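Local coordinates for uncharacterized protein (Alicyclobacillus acidocaldarius subsp. acidocaldarius, PDB 3RQB) that is of unknown function but probably hydrolyses acyl-CoA thioesters, with two hotdog domains in one chain, at residues W171-H182 against I222-G232. Numbering follows the deposited sequence.
Sequences WMRDDPPRPLDH and IFRQGTNELLG
Met172 and Leu230 form a hydrogen-bonded antiparallel pair in the C-terminal hotdog domain, where the end of strand 168-174 meets the start of strand 230-240. Met172 N to Leu230 O and Leu230 N to Met172 O both measure 2.8 Å. Next along, Trp171 and Leu231 share one side of the sheet. Leu231 CD1 sits over the face of the indole, 4.0 Å from the centroid of its six-membered ring, in a CH-pi contact. The indole NE1 donates a hydrogen bond to Pro130 O. On the other side, the Met172 chain, a selenomethionine in the crystal, runs extended beyond CG and brings CE 3.5 Å from Gly232 N.

Arg173 crosses Glu229 obliquely, its CD 3.8 Å from Glu229 CG. The contact is aliphatic. The charged ends go to other partners: Glu229 OE2 to Arg153, Arg173 NH1 to Asp175 OD1. An alanine at Arg173 is likely to uncover the Glu229 methylenes and leave Asp175 OD1 without this salt bridge.

Past the strand, Leu180 points back toward 222-232. With CG anti to the backbone N (chi1 -171°), the side chain reaches across, and CD2 meets Leu230 CD1 tip to tip. His182 and Phe223 hold their rings at 85°. Beside them, Ile222 CD1 lies 3.4 Å from His182 CE1.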
loop_
_atom_site.group_PDB
_atom_site.type_symbol
_atom_site.label_atom_id
_atom_site.label_comp_id
_atom_site.label_asym_id
_atom_site.label_seq_id
_atom_site.Cartn_x
_atom_site.Cartn_y
_atom_site.Cartn_z
ATOM N N TRP B 171 3.732 19.956 -10.793
ATOM C CA TRP B 171 2.494 20.618 -10.452
ATOM C C TRP B 171 1.429 19.948 -11.286
ATOM O O TRP B 171 1.628 19.684 -12.475
ATOM C CB TRP B 171 2.554 22.103 -10.790
ATOM C CG TRP B 171 3.497 22.875 -9.926
ATOM C CD1 TRP B 171 4.678 23.452 -10.306
ATOM C CD2 TRP B 171 3.344 23.154 -8.530
ATOM N NE1 TRP B 171 5.267 24.073 -9.234
ATOM C CE2 TRP B 171 4.470 23.908 -8.130
ATOM C CE3 TRP B 171 2.363 22.838 -7.576
ATOM C CZ2 TRP B 171 4.645 24.354 -6.814
ATOM C CZ3 TRP B 171 2.536 23.282 -6.269
ATOM C CH2 TRP B 171 3.670 24.030 -5.903
HETATM N N MSE B 172 0.302 19.656 -10.656
HETATM C CA MSE B 172 -0.782 18.984 -11.345
HETATM C C MSE B 172 -2.130 19.367 -10.748
HETATM O O MSE B 172 -2.258 19.609 -9.538
HETATM C CB MSE B 172 -0.595 17.472 -11.246
HETATM C CG MSE B 172 -0.742 16.973 -9.823
HETATM SE SE MSE B 172 0.206 15.332 -9.442
HETATM C CE MSE B 172 -0.049 15.305 -7.513
ATOM N N ARG B 173 -3.133 19.408 -11.615
ATOM C CA ARG B 173 -4.512 19.607 -11.217
ATOM C C ARG B 173 -5.386 18.957 -12.269
ATOM O O ARG B 173 -4.909 18.591 -13.342
ATOM C CB ARG B 173 -4.845 21.092 -11.090
ATOM C CG ARG B 173 -4.828 21.849 -12.401
ATOM C CD ARG B 173 -5.506 23.202 -12.242
ATOM N NE ARG B 173 -5.255 24.099 -13.371
ATOM C CZ ARG B 173 -5.799 23.954 -14.578
ATOM N NH1 ARG B 173 -6.609 22.930 -14.816
ATOM N NH2 ARG B 173 -5.530 24.824 -15.548
ATOM N N ASP B 174 -6.655 18.760 -11.943
ATOM C CA ASP B 174 -7.628 18.381 -12.954
ATOM C C ASP B 174 -7.639 19.458 -14.015
ATOM O O ASP B 174 -7.508 20.641 -13.709
ATOM C CB ASP B 174 -9.031 18.292 -12.356
ATOM C CG ASP B 174 -9.119 17.300 -11.209
ATOM O OD1 ASP B 174 -9.321 17.737 -10.046
ATOM O OD2 ASP B 174 -8.988 16.084 -11.476
ATOM N N ASP B 175 -7.777 19.046 -15.265
ATOM C CA ASP B 175 -8.134 19.984 -16.310
ATOM C C ASP B 175 -9.350 19.400 -17.019
ATOM O O ASP B 175 -9.439 18.185 -17.198
ATOM C CB ASP B 175 -6.970 20.176 -17.293
ATOM C CG ASP B 175 -7.162 21.391 -18.212
ATOM O OD1 ASP B 175 -7.480 22.494 -17.698
ATOM O OD2 ASP B 175 -6.997 21.239 -19.448
ATOM N N PRO B 176 -10.318 20.254 -17.381
ATOM C CA PRO B 176 -10.426 21.629 -16.898
ATOM C C PRO B 176 -10.629 21.614 -15.399
ATOM O O PRO B 176 -11.036 20.587 -14.846
ATOM C CB PRO B 176 -11.698 22.141 -17.581
ATOM C CG PRO B 176 -12.441 20.931 -17.961
ATOM C CD PRO B 176 -11.396 19.930 -18.322
ATOM N N PRO B 177 -10.372 22.755 -14.750
ATOM C CA PRO B 177 -10.263 22.864 -13.289
ATOM C C PRO B 177 -11.461 22.247 -12.607
ATOM O O PRO B 177 -12.597 22.455 -13.040
ATOM C CB PRO B 177 -10.242 24.376 -13.051
ATOM C CG PRO B 177 -10.874 24.971 -14.287
ATOM C CD PRO B 177 -10.460 24.073 -15.404
ATOM N N ARG B 178 -11.212 21.463 -11.569
ATOM C CA ARG B 178 -12.317 20.888 -10.818
ATOM C C ARG B 178 -11.988 20.871 -9.340
ATOM O O ARG B 178 -10.859 20.559 -8.958
ATOM C CB ARG B 178 -12.604 19.467 -11.316
ATOM C CG ARG B 178 -13.487 18.624 -10.411
ATOM C CD ARG B 178 -13.590 17.195 -10.948
ATOM N NE ARG B 178 -14.641 16.398 -10.307
ATOM C CZ ARG B 178 -14.485 15.745 -9.157
ATOM N NH1 ARG B 178 -13.323 15.806 -8.509
ATOM N NH2 ARG B 178 -15.489 15.039 -8.649
ATOM N N PRO B 179 -12.991 21.163 -8.500
ATOM C CA PRO B 179 -12.801 21.183 -7.051
ATOM C C PRO B 179 -12.297 19.841 -6.586
ATOM O O PRO B 179 -12.633 18.810 -7.171
ATOM C CB PRO B 179 -14.206 21.438 -6.523
ATOM C CG PRO B 179 -14.843 22.245 -7.607
ATOM C CD PRO B 179 -14.328 21.646 -8.878
ATOM N N LEU B 180 -11.479 19.857 -5.545
ATOM C CA LEU B 180 -10.821 18.642 -5.115
ATOM C C LEU B 180 -11.676 17.867 -4.137
ATOM O O LEU B 180 -12.283 18.451 -3.243
ATOM C CB LEU B 180 -9.475 18.956 -4.475
ATOM C CG LEU B 180 -8.651 17.698 -4.215
ATOM C CD1 LEU B 180 -8.487 16.888 -5.499
ATOM C CD2 LEU B 180 -7.304 18.067 -3.634
ATOM N N ASP B 181 -11.727 16.551 -4.330
ATOM C CA ASP B 181 -12.338 15.638 -3.371
ATOM C C ASP B 181 -11.509 14.360 -3.313
ATOM O O ASP B 181 -10.461 14.274 -3.933
ATOM C CB ASP B 181 -13.800 15.346 -3.729
ATOM C CG ASP B 181 -13.946 14.377 -4.889
ATOM O OD1 ASP B 181 -12.985 14.208 -5.666
ATOM O OD2 ASP B 181 -15.038 13.786 -5.025
ATOM N N HIS B 182 -11.970 13.361 -2.579
ATOM C CA HIS B 182 -11.137 12.186 -2.347
ATOM C C HIS B 182 -10.834 11.370 -3.598
ATOM O O HIS B 182 -9.681 11.033 -3.867
ATOM C CB HIS B 182 -11.736 11.317 -1.243
ATOM C CG HIS B 182 -11.761 11.993 0.094
ATOM N ND1 HIS B 182 -10.720 11.903 0.996
ATOM C CD2 HIS B 182 -12.688 12.795 0.671
ATOM C CE1 HIS B 182 -11.011 12.608 2.075
ATOM N NE2 HIS B 182 -12.200 13.160 1.903
ATOM N N ILE B 222 -8.457 18.742 2.604
ATOM C CA ILE B 222 -8.521 18.303 1.215
ATOM C C ILE B 222 -9.431 19.220 0.380
ATOM O O ILE B 222 -9.021 19.763 -0.654
ATOM C CB ILE B 222 -8.958 16.815 1.123
ATOM C CG1 ILE B 222 -7.790 15.895 1.537
ATOM C CG2 ILE B 222 -9.459 16.491 -0.281
ATOM C CD1 ILE B 222 -8.161 14.427 1.831
ATOM N N PHE B 223 -10.657 19.410 0.856
ATOM C CA PHE B 223 -11.644 20.224 0.159
ATOM C C PHE B 223 -11.182 21.663 -0.015
ATOM O O PHE B 223 -11.427 22.285 -1.049
ATOM C CB PHE B 223 -12.961 20.161 0.912
ATOM C CG PHE B 223 -13.515 18.768 1.012
ATOM C CD1 PHE B 223 -13.234 17.827 0.027
ATOM C CD2 PHE B 223 -14.305 18.382 2.086
ATOM C CE1 PHE B 223 -13.745 16.531 0.101
ATOM C CE2 PHE B 223 -14.811 17.079 2.170
ATOM C CZ PHE B 223 -14.531 16.157 1.175
ATOM N N ARG B 224 -10.466 22.156 0.988
ATOM C CA ARG B 224 -9.972 23.523 1.027
ATOM C C ARG B 224 -9.264 23.927 -0.278
ATOM O O ARG B 224 -9.310 25.087 -0.691
ATOM C CB ARG B 224 -9.011 23.631 2.210
ATOM C CG ARG B 224 -8.550 25.020 2.595
ATOM C CD ARG B 224 -7.754 24.937 3.897
ATOM N NE ARG B 224 -8.507 24.234 4.943
ATOM C CZ ARG B 224 -7.976 23.381 5.818
ATOM N NH1 ARG B 224 -6.674 23.114 5.782
ATOM N NH2 ARG B 224 -8.749 22.793 6.732
ATOM N N GLN B 225 -8.610 22.965 -0.921
ATOM C CA GLN B 225 -7.817 23.221 -2.125
ATOM C C GLN B 225 -8.644 23.688 -3.330
ATOM O O GLN B 225 -8.154 24.433 -4.184
ATOM C CB GLN B 225 -7.035 21.962 -2.509
ATOM C CG GLN B 225 -6.310 21.295 -1.352
ATOM C CD GLN B 225 -5.196 22.150 -0.769
ATOM O OE1 GLN B 225 -4.489 22.851 -1.488
ATOM N NE2 GLN B 225 -5.034 22.087 0.543
ATOM N N GLY B 226 -9.889 23.240 -3.417
ATOM C CA GLY B 226 -10.719 23.650 -4.526
ATOM C C GLY B 226 -9.952 23.301 -5.776
ATOM O O GLY B 226 -9.519 22.159 -5.948
ATOM N N THR B 227 -9.749 24.295 -6.633
ATOM C CA THR B 227 -9.118 24.074 -7.927
ATOM C C THR B 227 -7.616 24.330 -7.908
ATOM O O THR B 227 -6.954 24.251 -8.939
ATOM C CB THR B 227 -9.760 24.961 -8.996
ATOM O OG1 THR B 227 -9.775 26.317 -8.526
ATOM C CG2 THR B 227 -11.186 24.505 -9.272
ATOM N N ASN B 228 -7.074 24.649 -6.741
ATOM C CA ASN B 228 -5.654 24.951 -6.646
ATOM C C ASN B 228 -4.782 23.782 -7.084
ATOM O O ASN B 228 -5.102 22.622 -6.807
ATOM C CB ASN B 228 -5.310 25.348 -5.223
ATOM C CG ASN B 228 -6.215 26.436 -4.695
ATOM O OD1 ASN B 228 -7.231 26.789 -5.312
ATOM N ND2 ASN B 228 -5.858 26.972 -3.537
ATOM N N GLU B 229 -3.675 24.095 -7.760
ATOM C CA GLU B 229 -2.744 23.073 -8.236
ATOM C C GLU B 229 -2.060 22.370 -7.065
ATOM O O GLU B 229 -2.014 22.901 -5.957
ATOM C CB GLU B 229 -1.693 23.677 -9.177
ATOM C CG GLU B 229 -2.256 24.152 -10.500
ATOM C CD GLU B 229 -1.187 24.603 -11.475
ATOM O OE1 GLU B 229 -0.490 23.724 -12.048
ATOM O OE2 GLU B 229 -1.058 25.837 -11.669
ATOM N N LEU B 230 -1.544 21.168 -7.310
ATOM C CA LEU B 230 -0.850 20.413 -6.269
ATOM C C LEU B 230 0.528 19.962 -6.720
ATOM O O LEU B 230 0.822 19.895 -7.920
ATOM C CB LEU B 230 -1.660 19.188 -5.872
ATOM C CG LEU B 230 -3.137 19.490 -5.680
ATOM C CD1 LEU B 230 -3.899 18.201 -5.454
ATOM C CD2 LEU B 230 -3.311 20.458 -4.525
ATOM N N LEU B 231 1.368 19.643 -5.742
ATOM C CA LEU B 231 2.699 19.162 -6.038
ATOM C C LEU B 231 2.832 17.700 -5.686
ATOM O O LEU B 231 2.791 17.331 -4.513
ATOM C CB LEU B 231 3.737 19.945 -5.254
ATOM C CG LEU B 231 5.126 19.526 -5.719
ATOM C CD1 LEU B 231 5.365 20.099 -7.104
ATOM C CD2 LEU B 231 6.210 19.962 -4.740
ATOM N N GLY B 232 2.974 16.859 -6.699
ATOM C CA GLY B 232 3.284 15.462 -6.463
ATOM C C GLY B 232 4.781 15.196 -6.467
ATOM O O GLY B 232 5.550 15.881 -7.142
#